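Long-range contacts in TetR family transcriptional regulator (Chloroflexus aurantiacus, PDB 3NRG), which probably binds cis-regulatory DNA through a helix-turn-helix motif and so acts as a transcription factor of the TetR family: residues 60-65 and 121-126; 90-95 and 201-206; 111-116 and 168-173; 133-138 and 159-164; 140-145 and 155-160. One frame throughout, in Å; residues are numbered along the deposited sequence.

Contact 1 (60-65 and 121-126)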
# COMPACT_ATOMS: atom_id res chain seq x y z
N CYS A 60 12.17 -13.62 3.80
CA CYS A 60 10.82 -13.51 4.37
C CYS A 60 10.21 -12.14 4.07
O CYS A 60 9.05 -12.06 3.68
CB CYS A 60 10.84 -13.82 5.86
SG CYS A 60 9.19 -13.93 6.61
N TYR A 61 11.01 -11.06 4.23
CA TYR A 61 10.58 -9.70 3.95
C TYR A 61 10.25 -9.50 2.46
O TYR A 61 9.25 -8.85 2.14
CB TYR A 61 11.64 -8.69 4.40
CG TYR A 61 11.22 -7.25 4.21
CD1 TYR A 61 10.31 -6.64 5.08
CD2 TYR A 61 11.71 -6.49 3.15
CE1 TYR A 61 9.91 -5.32 4.90
CE2 TYR A 61 11.32 -5.16 2.97
CZ TYR A 61 10.41 -4.59 3.84
OH TYR A 61 10.01 -3.28 3.67
N LEU A 62 11.08 -10.06 1.56
CA LEU A 62 10.87 -9.99 0.11
C LEU A 62 9.56 -10.68 -0.28
O LEU A 62 8.84 -10.17 -1.15
CB LEU A 62 12.04 -10.63 -0.64
CG LEU A 62 13.08 -9.67 -1.23
CD1 LEU A 62 13.95 -9.05 -0.13
CD2 LEU A 62 13.96 -10.37 -2.23
N TYR A 63 9.26 -11.83 0.35
CA TYR A 63 8.03 -12.59 0.10
C TYR A 63 6.79 -11.74 0.48
O TYR A 63 5.82 -11.70 -0.27
CB TYR A 63 8.05 -13.92 0.88
CG TYR A 63 6.72 -14.65 0.92
CD1 TYR A 63 6.26 -15.36 -0.19
CD2 TYR A 63 5.95 -14.68 2.08
CE1 TYR A 63 5.04 -16.04 -0.15
CE2 TYR A 63 4.73 -15.35 2.12
CZ TYR A 63 4.28 -16.03 1.00
OH TYR A 63 3.08 -16.71 1.04
N LEU A 64 6.86 -11.05 1.63
CA LEU A 64 5.77 -10.21 2.11
C LEU A 64 5.57 -8.96 1.23
O LEU A 64 4.43 -8.55 1.00
CB LEU A 64 6.01 -9.80 3.58
CG LEU A 64 6.06 -10.95 4.60
CD1 LEU A 64 6.52 -10.46 5.91
CD2 LEU A 64 4.70 -11.62 4.75
N ILE A 65 6.68 -8.38 0.72
CA ILE A 65 6.63 -7.22 -0.19
C ILE A 65 6.01 -7.62 -1.55
O ILE A 65 5.14 -6.91 -2.06
CB ILE A 65 8.06 -6.56 -0.33
CG1 ILE A 65 8.44 -5.74 0.94
CG2 ILE A 65 8.18 -5.70 -1.61
CD1 ILE A 65 7.58 -4.45 1.21
N PRO A 121 16.19 -4.28 3.24
CA PRO A 121 17.02 -4.89 2.20
C PRO A 121 16.21 -5.40 1.01
O PRO A 121 15.83 -6.57 0.97
CB PRO A 121 17.75 -6.01 2.94
CG PRO A 121 16.84 -6.37 4.08
CD PRO A 121 15.85 -5.26 4.29
N LEU A 122 15.95 -4.52 0.04
CA LEU A 122 15.22 -4.87 -1.16
C LEU A 122 16.11 -4.71 -2.40
O LEU A 122 16.96 -3.82 -2.42
CB LEU A 122 13.95 -4.01 -1.31
CG LEU A 122 12.80 -4.31 -0.33
CD1 LEU A 122 11.76 -3.22 -0.38
CD2 LEU A 122 12.15 -5.68 -0.62
N PRO A 123 15.93 -5.55 -3.45
CA PRO A 123 16.75 -5.39 -4.66
C PRO A 123 16.50 -4.05 -5.35
O PRO A 123 15.44 -3.45 -5.17
CB PRO A 123 16.33 -6.57 -5.55
CG PRO A 123 15.59 -7.51 -4.64
CD PRO A 123 14.96 -6.66 -3.60
N ALA A 124 17.48 -3.59 -6.16
CA ALA A 124 17.41 -2.31 -6.88
C ALA A 124 16.09 -2.14 -7.67
O ALA A 124 15.46 -1.08 -7.57
CB ALA A 124 18.60 -2.16 -7.81
N GLU A 125 15.67 -3.18 -8.42
CA GLU A 125 14.45 -3.14 -9.23
C GLU A 125 13.18 -3.05 -8.37
O GLU A 125 12.25 -2.33 -8.74
CB GLU A 125 14.38 -4.31 -10.25
CG GLU A 125 14.35 -5.71 -9.63
CD GLU A 125 15.70 -6.31 -9.24
OE1 GLU A 125 16.74 -5.66 -9.50
OE2 GLU A 125 15.70 -7.44 -8.71
N THR A 126 13.15 -3.75 -7.22
CA THR A 126 12.00 -3.72 -6.31
C THR A 126 11.94 -2.38 -5.56
O THR A 126 10.86 -1.81 -5.42
CB THR A 126 12.04 -4.92 -5.34
OG1 THR A 126 12.37 -6.10 -6.07
CG2 THR A 126 10.72 -5.11 -4.60
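L122 lies between Y61, L62 and I65, three residues of helix 57-78, and carries about half of its segment's share of the contact. Its CG meets the rim of the Y61 ring near the ring plane, 3.7 Å from Y61 CE2, and the two side chains run almost perpendicular to each other. L122 CD2 reaches further in, 4.0 Å from I65 CG1 and 3.9 Å from L62 CD1. L62 and L122 pass in opposite senses; L62 also meets the prolines on either side of L122: its CD1 lies 3.3 Å from the backbone O of P121, and its CD2 faces P123 CD end to end at 4.1 Å. Replacing L62 by alanine would probably open a gap beside P123 and take away one of the walls that hold L122 CD2. One turn along, I65 CG2 touches T126 CG2 at 4.0 Å. Y61 is set from within its own helix: CG anti to the backbone N (chi1 -177°) directs the ring at L122, while I65 CG1 rests over one ring face, offset toward the rim. Y31 meets the ring edge-to-face, and I111 adds a further contact. P123 is the N-cap residue of helix 124-147. The packing thus joins the start of that helix to helix 57-78, which follows the predicted helix-turn-helix, an interface between DNA-binding and C-terminal regions consistent with the TetR-family fold.

Contact 2 (90-95 and 201-206)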
# COMPACT_ATOMS: atom_id res chain seq x y z
N TYR A 90 -10.68 10.40 -12.86
CA TYR A 90 -9.88 9.18 -12.77
C TYR A 90 -9.05 9.16 -11.49
O TYR A 90 -8.97 8.12 -10.84
CB TYR A 90 -8.97 9.03 -14.01
CG TYR A 90 -7.93 7.94 -13.87
CD1 TYR A 90 -8.30 6.59 -13.88
CD2 TYR A 90 -6.58 8.24 -13.70
CE1 TYR A 90 -7.36 5.58 -13.70
CE2 TYR A 90 -5.63 7.24 -13.53
CZ TYR A 90 -6.02 5.91 -13.54
OH TYR A 90 -5.09 4.92 -13.37
N LEU A 91 -8.44 10.31 -11.12
CA LEU A 91 -7.63 10.43 -9.91
C LEU A 91 -8.45 10.16 -8.65
O LEU A 91 -7.94 9.54 -7.71
CB LEU A 91 -6.95 11.81 -9.82
CG LEU A 91 -5.72 12.01 -10.73
CD1 LEU A 91 -5.29 13.45 -10.72
CD2 LEU A 91 -4.56 11.13 -10.31
N ARG A 92 -9.74 10.57 -8.65
CA ARG A 92 -10.66 10.30 -7.53
C ARG A 92 -10.90 8.79 -7.42
O ARG A 92 -10.92 8.26 -6.31
CB ARG A 92 -11.99 11.06 -7.73
CG ARG A 92 -12.93 11.02 -6.51
CD ARG A 92 -13.92 9.87 -6.59
NE ARG A 92 -14.58 9.62 -5.31
CZ ARG A 92 -15.76 10.13 -4.97
NH1 ARG A 92 -16.43 10.91 -5.81
NH2 ARG A 92 -16.29 9.86 -3.78
N TRP A 93 -11.08 8.10 -8.57
CA TRP A 93 -11.26 6.66 -8.61
C TRP A 93 -9.99 5.95 -8.10
O TRP A 93 -10.08 5.04 -7.28
CB TRP A 93 -11.59 6.20 -10.05
CG TRP A 93 -11.73 4.71 -10.21
CD1 TRP A 93 -12.86 3.97 -10.08
CD2 TRP A 93 -10.68 3.79 -10.56
NE1 TRP A 93 -12.59 2.64 -10.30
CE2 TRP A 93 -11.25 2.50 -10.59
CE3 TRP A 93 -9.31 3.93 -10.84
CZ2 TRP A 93 -10.50 1.35 -10.88
CZ3 TRP A 93 -8.56 2.79 -11.13
CH2 TRP A 93 -9.16 1.52 -11.15
N LEU A 94 -8.80 6.39 -8.58
CA LEU A 94 -7.51 5.81 -8.20
C LEU A 94 -7.19 6.05 -6.71
O LEU A 94 -6.60 5.18 -6.05
CB LEU A 94 -6.39 6.36 -9.09
CG LEU A 94 -5.02 5.67 -8.99
CD1 LEU A 94 -5.08 4.22 -9.54
CD2 LEU A 94 -3.95 6.48 -9.72
N LEU A 95 -7.58 7.22 -6.18
CA LEU A 95 -7.40 7.55 -4.76
C LEU A 95 -8.29 6.66 -3.90
O LEU A 95 -7.84 6.14 -2.88
CB LEU A 95 -7.72 9.05 -4.53
CG LEU A 95 -7.39 9.64 -3.16
CD1 LEU A 95 -5.96 9.34 -2.75
CD2 LEU A 95 -7.64 11.14 -3.15
N ARG A 201 -16.34 12.53 1.35
CA ARG A 201 -16.38 13.98 1.19
C ARG A 201 -15.00 14.59 1.34
O ARG A 201 -14.71 15.60 0.70
CB ARG A 201 -17.41 14.64 2.14
CG ARG A 201 -17.21 14.34 3.61
CD ARG A 201 -18.50 14.51 4.41
NE ARG A 201 -19.55 13.59 3.97
CZ ARG A 201 -20.67 13.36 4.65
NH1 ARG A 201 -20.88 13.96 5.82
NH2 ARG A 201 -21.57 12.51 4.18
N VAL A 202 -14.10 13.90 2.09
CA VAL A 202 -12.70 14.30 2.23
C VAL A 202 -11.96 13.99 0.92
O VAL A 202 -11.27 14.86 0.38
CB VAL A 202 -12.02 13.63 3.46
CG1 VAL A 202 -10.53 13.94 3.51
CG2 VAL A 202 -12.71 14.03 4.76
N ILE A 203 -12.17 12.77 0.37
CA ILE A 203 -11.59 12.36 -0.91
C ILE A 203 -12.00 13.34 -2.03
O ILE A 203 -11.14 13.78 -2.79
CB ILE A 203 -11.95 10.88 -1.24
CG1 ILE A 203 -11.25 9.92 -0.24
CG2 ILE A 203 -11.57 10.52 -2.69
CD1 ILE A 203 -11.91 8.55 -0.11
N GLU A 204 -13.30 13.74 -2.06
CA GLU A 204 -13.81 14.71 -3.04
C GLU A 204 -13.19 16.10 -2.81
O GLU A 204 -12.78 16.74 -3.77
CB GLU A 204 -15.34 14.79 -2.99
CG GLU A 204 -16.04 13.54 -3.51
CD GLU A 204 -17.56 13.54 -3.40
OE1 GLU A 204 -18.12 14.51 -2.84
OE2 GLU A 204 -18.18 12.56 -3.88
N GLN A 205 -13.09 16.54 -1.53
CA GLN A 205 -12.46 17.81 -1.15
C GLN A 205 -11.00 17.86 -1.62
O GLN A 205 -10.57 18.87 -2.18
CB GLN A 205 -12.53 18.01 0.37
CG GLN A 205 -13.78 18.75 0.84
CD GLN A 205 -13.58 20.25 0.93
OE1 GLN A 205 -12.48 20.78 0.72
NE2 GLN A 205 -14.62 20.96 1.31
N VAL A 206 -10.24 16.75 -1.43
CA VAL A 206 -8.84 16.63 -1.84
C VAL A 206 -8.70 16.80 -3.36
O VAL A 206 -7.86 17.58 -3.81
CB VAL A 206 -8.20 15.30 -1.35
CG1 VAL A 206 -6.93 14.97 -2.12
CG2 VAL A 206 -7.93 15.35 0.15
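The guanidinium of R92 has the CG methylene of E204 over one face, with R92 NH1 3.5 Å from E204 CG, while I203 CG2 approaches the group obliquely. The carboxylate of E204 stands almost upright to this plane, the two flat groups being 89° apart, so the pair cannot form the coplanar, two-oxygen fork of an ideal arginine-glutamate bridge. A single oxygen does the work instead. R92 NH1 donates to E204 OE2 at 3.1 Å, reaching it on the anti side, and the bend at hydrogen is marked, 138°. The bond from R92 NH2 to the same OE2 is weak, at 3.3 Å. A bend at chi2 turns the arginine chain across I203, where R92 CG lies 4.1 Å from I203 CG2; the glutamate, extended beyond CG, comes to meet it. Beneath the charged pair is an apolar layer. L95 CD2 touches I203 CG2 at 4.0 Å as the two side chains run past one another head to tail, and it also meets V206 CG1 at 4.0 Å, those two chains being roughly perpendicular. F168 and L171 of helix 157-179 also pack on L95. The axes of the short helical segments approach to 10.1 Å and run at 139°, closer to antiparallel than parallel. Chemically, the contact pairs a bent salt bridge on partly exposed side chains with a largely buried aliphatic seam, L95 and I203 buried and V206 at its margin: shape and hydrophobic burial join helices 87-104 and 196-214, and the ion pair adds charge complementarity whose hydrogen-bond geometry is far from straight.

Contact 3 (111-116 and 168-173)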
# COMPACT_ATOMS: atom_id res chain seq x y z
N ILE A 111 3.42 -2.62 5.74
CA ILE A 111 4.76 -3.13 5.40
C ILE A 111 5.31 -2.39 4.15
O ILE A 111 6.46 -1.95 4.15
CB ILE A 111 4.73 -4.69 5.21
CG1 ILE A 111 4.40 -5.40 6.55
CG2 ILE A 111 6.06 -5.20 4.63
CD1 ILE A 111 3.89 -6.84 6.40
N ALA A 112 4.46 -2.20 3.13
CA ALA A 112 4.82 -1.48 1.91
C ALA A 112 5.06 0.02 2.19
O ALA A 112 5.93 0.64 1.57
CB ALA A 112 3.73 -1.65 0.85
N TYR A 113 4.29 0.59 3.15
CA TYR A 113 4.41 1.99 3.55
C TYR A 113 5.74 2.25 4.27
O TYR A 113 6.39 3.27 4.00
CB TYR A 113 3.22 2.41 4.44
CG TYR A 113 3.29 3.83 4.95
CD1 TYR A 113 2.94 4.91 4.14
CD2 TYR A 113 3.64 4.10 6.27
CE1 TYR A 113 2.99 6.22 4.61
CE2 TYR A 113 3.68 5.41 6.76
CZ TYR A 113 3.36 6.47 5.92
OH TYR A 113 3.40 7.75 6.40
N LYS A 114 6.14 1.32 5.19
CA LYS A 114 7.39 1.46 5.94
C LYS A 114 8.61 1.37 5.01
O LYS A 114 9.63 2.01 5.28
CB LYS A 114 7.48 0.42 7.06
CG LYS A 114 6.69 0.78 8.31
CD LYS A 114 7.01 -0.17 9.47
CE LYS A 114 6.43 0.30 10.77
NZ LYS A 114 6.88 -0.53 11.91
N ALA A 115 8.50 0.60 3.90
CA ALA A 115 9.59 0.43 2.92
C ALA A 115 10.00 1.76 2.26
O ALA A 115 11.12 1.89 1.77
CB ALA A 115 9.17 -0.58 1.85
N LEU A 116 9.08 2.76 2.26
CA LEU A 116 9.34 4.09 1.71
C LEU A 116 10.34 4.89 2.56
O LEU A 116 11.00 5.79 2.03
CB LEU A 116 8.03 4.90 1.61
CG LEU A 116 6.99 4.42 0.61
CD1 LEU A 116 5.65 5.03 0.90
CD2 LEU A 116 7.42 4.72 -0.82
N PHE A 168 -1.65 11.04 -2.13
CA PHE A 168 -2.08 9.65 -2.31
C PHE A 168 -1.43 8.69 -1.29
O PHE A 168 -2.07 7.73 -0.86
CB PHE A 168 -1.78 9.18 -3.75
CG PHE A 168 -2.85 9.53 -4.76
CD1 PHE A 168 -3.12 10.85 -5.09
CD2 PHE A 168 -3.54 8.53 -5.44
CE1 PHE A 168 -4.11 11.17 -6.03
CE2 PHE A 168 -4.51 8.85 -6.40
CZ PHE A 168 -4.80 10.17 -6.68
N THR A 169 -0.18 8.95 -0.92
CA THR A 169 0.56 8.12 0.03
C THR A 169 0.04 8.28 1.46
O THR A 169 0.02 7.30 2.21
CB THR A 169 2.07 8.45 -0.08
OG1 THR A 169 2.52 8.11 -1.39
CG2 THR A 169 2.91 7.72 0.95
N GLU A 170 -0.36 9.51 1.85
CA GLU A 170 -0.71 9.81 3.23
C GLU A 170 -2.20 9.92 3.56
O GLU A 170 -2.54 9.91 4.75
CB GLU A 170 0.05 11.06 3.71
CG GLU A 170 1.56 10.95 3.61
CD GLU A 170 2.23 10.02 4.60
OE1 GLU A 170 1.59 9.61 5.59
OE2 GLU A 170 3.44 9.73 4.40
N LEU A 171 -3.08 10.08 2.55
CA LEU A 171 -4.51 10.28 2.83
C LEU A 171 -5.17 9.19 3.68
O LEU A 171 -5.83 9.51 4.66
CB LEU A 171 -5.33 10.58 1.56
CG LEU A 171 -6.79 11.06 1.82
CD1 LEU A 171 -6.84 12.27 2.77
CD2 LEU A 171 -7.51 11.37 0.52
N GLY A 172 -4.94 7.92 3.33
CA GLY A 172 -5.50 6.78 4.04
C GLY A 172 -5.21 6.80 5.53
O GLY A 172 -6.13 6.65 6.34
N ASN A 173 -3.94 7.04 5.89
CA ASN A 173 -3.52 7.13 7.29
C ASN A 173 -4.21 8.28 8.01
O ASN A 173 -4.59 8.13 9.17
CB ASN A 173 -1.99 7.28 7.39
CG ASN A 173 -1.22 6.10 6.84
OD1 ASN A 173 -1.61 4.93 7.00
ND2 ASN A 173 -0.08 6.38 6.22
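Y113 and N173 reach in from opposing sides, and the amide nitrogen of N173 ends over one face of the tyrosine ring. N173 ND2 stands 3.5 Å from Y113 CZ, displaced toward the rim, with the amide plane turned 77° from the ring. E170 approaches differently: its chain lies roughly perpendicular to the tyrosine and brings the carboxylate carbon to the ring's edge, in plane. Y113 OH donates to E170 OE1 at 2.7 Å, and this oxygen accepts through its syn lone pair. A bend at chi2 (-71°) in the glutamate turns the carboxylate back to the hydroxyl. The other oxygen, E170 OE2, is also close to Y113 OH, at 2.8 Å, but is bonded to Y117 OH. Elsewhere on the ring edge lies T169 CG2, 4.0 Å from Y113 CE1, and this methyl also meets L116 CD1 tip to tip at 3.8 Å; T169 OG1 bonds to N165 O. A phenylalanine instead of Y113 would probably leave E170 OE1 without this donor. The contact ties helix 106-114 and the residues after it to helix 157-179 near the centre of the chain, with Q102 of helix 87-104 touching N173 and helix 57-78 packing against I111.

Contact 4 (133-138 and 159-164); sequences GSFAYF and TAAFVL
Two successive helices of the C-terminal domain, 124-147 and 157-179, pack here at close range: the axes of the short segments approach to 8.5 Å, with 129° between their directions. F138 and A161 mark the tightest point, their CA atoms being 5.0 Å apart, and the small alanine side chain is what permits such an approach. Two phenylalanines flank this approach, F135 on A161 and F162, F138 on A161 and L164, each making a CH-pi contact. A161 CB sits over a face of the F135 ring, 4.0 Å from its centroid and 23° off the normal, which displaces it toward the rim at CE2. F135 CE2 also lies 3.5 Å from the backbone N of F162 and 4.1 Å from F162 CB, so this corner of the ring also lies close to the backbone of the other helix. With CG anti to the backbone N, F135 extends across the helix opposite it. F138 is turned differently, with CG anti to the carbonyl carbon, and presents a ring face to L164 CB, which is 4.0 Å from the centroid and 17° off the normal. F138 CB meanwhile rests 4.1 Å from A161 CB. F138 extends this packing to L91 and L94 of helix 87-104 and to the ring of F168, while L210 and M214 of helix 196-214 touch L164. Just beyond the segments, S134 OG is hydrogen-bonded to N165 OD1. Between the two segments themselves no hydrogen bond or ion pair crosses; cohesion there comes from dispersion, hydrophobic burial and aliphatic C-H groups directed at aromatic faces, forces that depend on a close fit of shapes.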
# COMPACT_ATOMS: atom_id res chain seq x y z
N GLY A 133 7.82 4.40 -8.29
CA GLY A 133 6.82 3.89 -9.23
C GLY A 133 5.61 4.79 -9.40
O GLY A 133 5.28 5.18 -10.52
N SER A 134 4.92 5.11 -8.28
CA SER A 134 3.71 5.96 -8.30
C SER A 134 4.00 7.40 -8.78
O SER A 134 3.24 7.92 -9.60
CB SER A 134 3.01 5.95 -6.95
OG SER A 134 3.91 6.20 -5.88
N PHE A 135 5.12 8.00 -8.32
CA PHE A 135 5.54 9.34 -8.75
C PHE A 135 5.69 9.41 -10.28
O PHE A 135 5.22 10.37 -10.90
CB PHE A 135 6.86 9.75 -8.05
CG PHE A 135 7.43 11.08 -8.52
CD1 PHE A 135 8.29 11.14 -9.62
CD2 PHE A 135 7.12 12.26 -7.86
CE1 PHE A 135 8.79 12.37 -10.06
CE2 PHE A 135 7.64 13.48 -8.30
CZ PHE A 135 8.47 13.53 -9.40
N ALA A 136 6.36 8.40 -10.87
CA ALA A 136 6.59 8.32 -12.32
C ALA A 136 5.28 8.24 -13.09
O ALA A 136 5.17 8.84 -14.17
CB ALA A 136 7.47 7.12 -12.64
N TYR A 137 4.27 7.53 -12.54
CA TYR A 137 2.95 7.40 -13.17
C TYR A 137 2.19 8.74 -13.16
O TYR A 137 1.64 9.14 -14.18
CB TYR A 137 2.12 6.29 -12.50
CG TYR A 137 0.77 6.06 -13.15
CD1 TYR A 137 0.66 5.52 -14.43
CD2 TYR A 137 -0.42 6.32 -12.46
CE1 TYR A 137 -0.58 5.31 -15.03
CE2 TYR A 137 -1.66 6.09 -13.04
CZ TYR A 137 -1.74 5.59 -14.34
OH TYR A 137 -2.96 5.36 -14.91
N PHE A 138 2.21 9.46 -12.01
CA PHE A 138 1.57 10.77 -11.89
C PHE A 138 2.21 11.79 -12.82
O PHE A 138 1.49 12.57 -13.44
CB PHE A 138 1.61 11.28 -10.43
CG PHE A 138 0.76 10.48 -9.47
CD1 PHE A 138 -0.60 10.29 -9.70
CD2 PHE A 138 1.30 10.00 -8.29
CE1 PHE A 138 -1.38 9.57 -8.80
CE2 PHE A 138 0.52 9.27 -7.38
CZ PHE A 138 -0.82 9.06 -7.64
N THR A 159 6.82 18.78 -10.16
CA THR A 159 6.25 19.41 -8.97
C THR A 159 4.82 18.93 -8.71
O THR A 159 4.48 18.58 -7.58
CB THR A 159 6.35 20.95 -9.10
OG1 THR A 159 7.71 21.31 -9.33
CG2 THR A 159 5.84 21.66 -7.87
N ALA A 160 3.98 18.89 -9.78
CA ALA A 160 2.59 18.42 -9.68
C ALA A 160 2.55 16.93 -9.28
O ALA A 160 1.68 16.53 -8.49
CB ALA A 160 1.87 18.63 -11.00
N ALA A 161 3.50 16.11 -9.81
CA ALA A 161 3.60 14.68 -9.48
C ALA A 161 3.98 14.50 -8.01
O ALA A 161 3.46 13.61 -7.35
CB ALA A 161 4.63 14.01 -10.37
N PHE A 162 4.87 15.38 -7.49
CA PHE A 162 5.27 15.37 -6.09
C PHE A 162 4.06 15.58 -5.17
O PHE A 162 3.87 14.84 -4.22
CB PHE A 162 6.37 16.43 -5.81
CG PHE A 162 6.47 16.84 -4.36
CD1 PHE A 162 7.09 16.01 -3.43
CD2 PHE A 162 5.92 18.03 -3.92
CE1 PHE A 162 7.15 16.37 -2.09
CE2 PHE A 162 5.97 18.38 -2.57
CZ PHE A 162 6.58 17.55 -1.66
N VAL A 163 3.24 16.61 -5.48
CA VAL A 163 2.03 16.94 -4.71
C VAL A 163 1.02 15.79 -4.74
O VAL A 163 0.49 15.42 -3.69
CB VAL A 163 1.39 18.30 -5.18
CG1 VAL A 163 0.10 18.60 -4.43
CG2 VAL A 163 2.38 19.45 -5.03
N LEU A 164 0.78 15.19 -5.92
CA LEU A 164 -0.14 14.05 -6.06
C LEU A 164 0.37 12.83 -5.28
O LEU A 164 -0.39 12.23 -4.52
CB LEU A 164 -0.33 13.69 -7.54
CG LEU A 164 -1.11 14.71 -8.40
CD1 LEU A 164 -0.88 14.45 -9.87
CD2 LEU A 164 -2.59 14.68 -8.10

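Contact 5 (140-145 and 155-160)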
# COMPACT_ATOMS: atom_id res chain seq x y z
N GLN A 140 3.64 11.17 -15.71
CA GLN A 140 3.16 10.79 -17.04
C GLN A 140 1.74 11.36 -17.28
O GLN A 140 1.48 11.93 -18.33
CB GLN A 140 3.17 9.26 -17.20
CG GLN A 140 2.88 8.77 -18.63
CD GLN A 140 2.75 7.25 -18.70
OE1 GLN A 140 3.41 6.50 -17.97
NE2 GLN A 140 1.93 6.77 -19.62
N LEU A 141 0.85 11.24 -16.26
CA LEU A 141 -0.53 11.76 -16.34
C LEU A 141 -0.57 13.28 -16.46
O LEU A 141 -1.36 13.81 -17.23
CB LEU A 141 -1.37 11.32 -15.12
CG LEU A 141 -1.66 9.82 -14.97
CD1 LEU A 141 -2.40 9.55 -13.69
CD2 LEU A 141 -2.47 9.29 -16.13
N VAL A 142 0.29 13.98 -15.67
CA VAL A 142 0.36 15.45 -15.70
C VAL A 142 0.92 15.93 -17.05
O VAL A 142 0.37 16.87 -17.63
CB VAL A 142 1.15 16.03 -14.48
CG1 VAL A 142 1.34 17.54 -14.61
CG2 VAL A 142 0.46 15.69 -13.18
N GLU A 143 1.96 15.25 -17.58
CA GLU A 143 2.54 15.58 -18.90
C GLU A 143 1.51 15.42 -20.01
O GLU A 143 1.46 16.25 -20.92
CB GLU A 143 3.79 14.74 -19.18
CG GLU A 143 5.04 15.28 -18.51
CD GLU A 143 6.23 14.34 -18.46
OE1 GLU A 143 6.02 13.11 -18.40
OE2 GLU A 143 7.37 14.85 -18.37
N GLN A 144 0.63 14.38 -19.89
CA GLN A 144 -0.47 14.14 -20.84
C GLN A 144 -1.51 15.28 -20.77
O GLN A 144 -1.93 15.77 -21.81
CB GLN A 144 -1.14 12.79 -20.56
CG GLN A 144 -0.39 11.59 -21.15
CD GLN A 144 -1.02 10.26 -20.80
OE1 GLN A 144 -2.19 10.17 -20.40
NE2 GLN A 144 -0.26 9.19 -20.96
N GLY A 145 -1.86 15.69 -19.55
CA GLY A 145 -2.83 16.76 -19.30
C GLY A 145 -2.38 18.13 -19.78
O GLY A 145 -3.20 18.93 -20.23
N LEU A 155 2.69 24.73 -15.92
CA LEU A 155 2.79 23.77 -14.81
C LEU A 155 4.01 22.86 -14.93
O LEU A 155 4.28 22.31 -16.00
CB LEU A 155 1.50 22.93 -14.72
CG LEU A 155 1.32 22.03 -13.48
CD1 LEU A 155 1.12 22.85 -12.23
CD2 LEU A 155 0.16 21.08 -13.66
N ASP A 156 4.78 22.72 -13.82
CA ASP A 156 5.92 21.82 -13.78
C ASP A 156 5.42 20.42 -13.42
O ASP A 156 4.84 20.23 -12.34
CB ASP A 156 6.96 22.30 -12.76
CG ASP A 156 8.21 21.45 -12.73
OD1 ASP A 156 9.10 21.68 -13.58
OD2 ASP A 156 8.31 20.56 -11.86
N ALA A 157 5.55 19.46 -14.36
CA ALA A 157 5.05 18.09 -14.20
C ALA A 157 5.64 17.38 -12.99
O ALA A 157 4.91 16.70 -12.27
CB ALA A 157 5.33 17.28 -15.46
N ASP A 158 6.96 17.56 -12.74
CA ASP A 158 7.65 16.96 -11.60
C ASP A 158 7.05 17.46 -10.27
O ASP A 158 6.78 16.65 -9.37
CB ASP A 158 9.15 17.25 -11.67
CG ASP A 158 9.96 16.52 -10.62
OD1 ASP A 158 9.92 16.95 -9.45
OD2 ASP A 158 10.68 15.56 -10.98
N THR A 159 6.82 18.78 -10.16
CA THR A 159 6.25 19.41 -8.97
C THR A 159 4.82 18.93 -8.71
O THR A 159 4.48 18.58 -7.58
CB THR A 159 6.35 20.95 -9.10
OG1 THR A 159 7.71 21.31 -9.33
CG2 THR A 159 5.84 21.66 -7.87
N ALA A 160 3.98 18.89 -9.78
CA ALA A 160 2.59 18.42 -9.68
C ALA A 160 2.55 16.93 -9.28
O ALA A 160 1.68 16.53 -8.49
CB ALA A 160 1.87 18.63 -11.00
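V142 has CG1 anti to its amide nitrogen (chi1 174°), and this rotation points the methyl at the start of helix 157-179, where it makes three contacts. V142 CG1 is 3.8 Å from A157 CA, 3.8 Å from A160 CB and 3.9 Å from L155 CD2, so one methyl spans L155 of the loop and the first helical turn. The second branch, V142 CG2, also meets A160 CB, at 3.9 Å. In E143 the chain beyond CG is extended, and it is the methylene, not the carboxylate, that touches: E143 CG lies 3.7 Å from A157 CB. Alanines on the facing helix let the backbones come near, the CA atoms of V142 and A157 being 5.6 Å apart. The turn that carries A157 and A160 is fixed by D156, the N-cap residue. D156 OD2 accepts from T159 N at 2.9 Å through its anti lone pair, and from T159 OG1 at 2.7 Å, this second donor lying well above the carboxylate plane. Two donors of one residue thus grip one oxygen and tie the cap to the first turn. K139, one turn before E143, also packs on A157. Across the segments the contact is wholly apolar, with no hydrogen bond between them, whereas the polar cap works within 155-160; the aspartate's negative charge at the helix N-terminus would probably be stabilised by the helix dipole, while methyl packing joins the two helices beside the connection between them.

The five contacts run through an all-helical chain. Contact 1, near the predicted DNA-binding region, lies about 30 Å between centres from contact 2, on the opposite side of the chain's centre. Contact 3 stands between them, about 16 Å from contact 1 and 17 Å from contact 2, and touches both. Contacts 4 and 5 share helices 124-147 and 157-179, their centres 8 Å apart. Along the chain, contacts 3, 4 and 5 are nested inside the loop closed by contact 2, whereas contact 1 alternates with contacts 2 and 3. Packing thus runs continuously from helix 57-78, next to the predicted helix-turn-helix, into the C-terminal bundle.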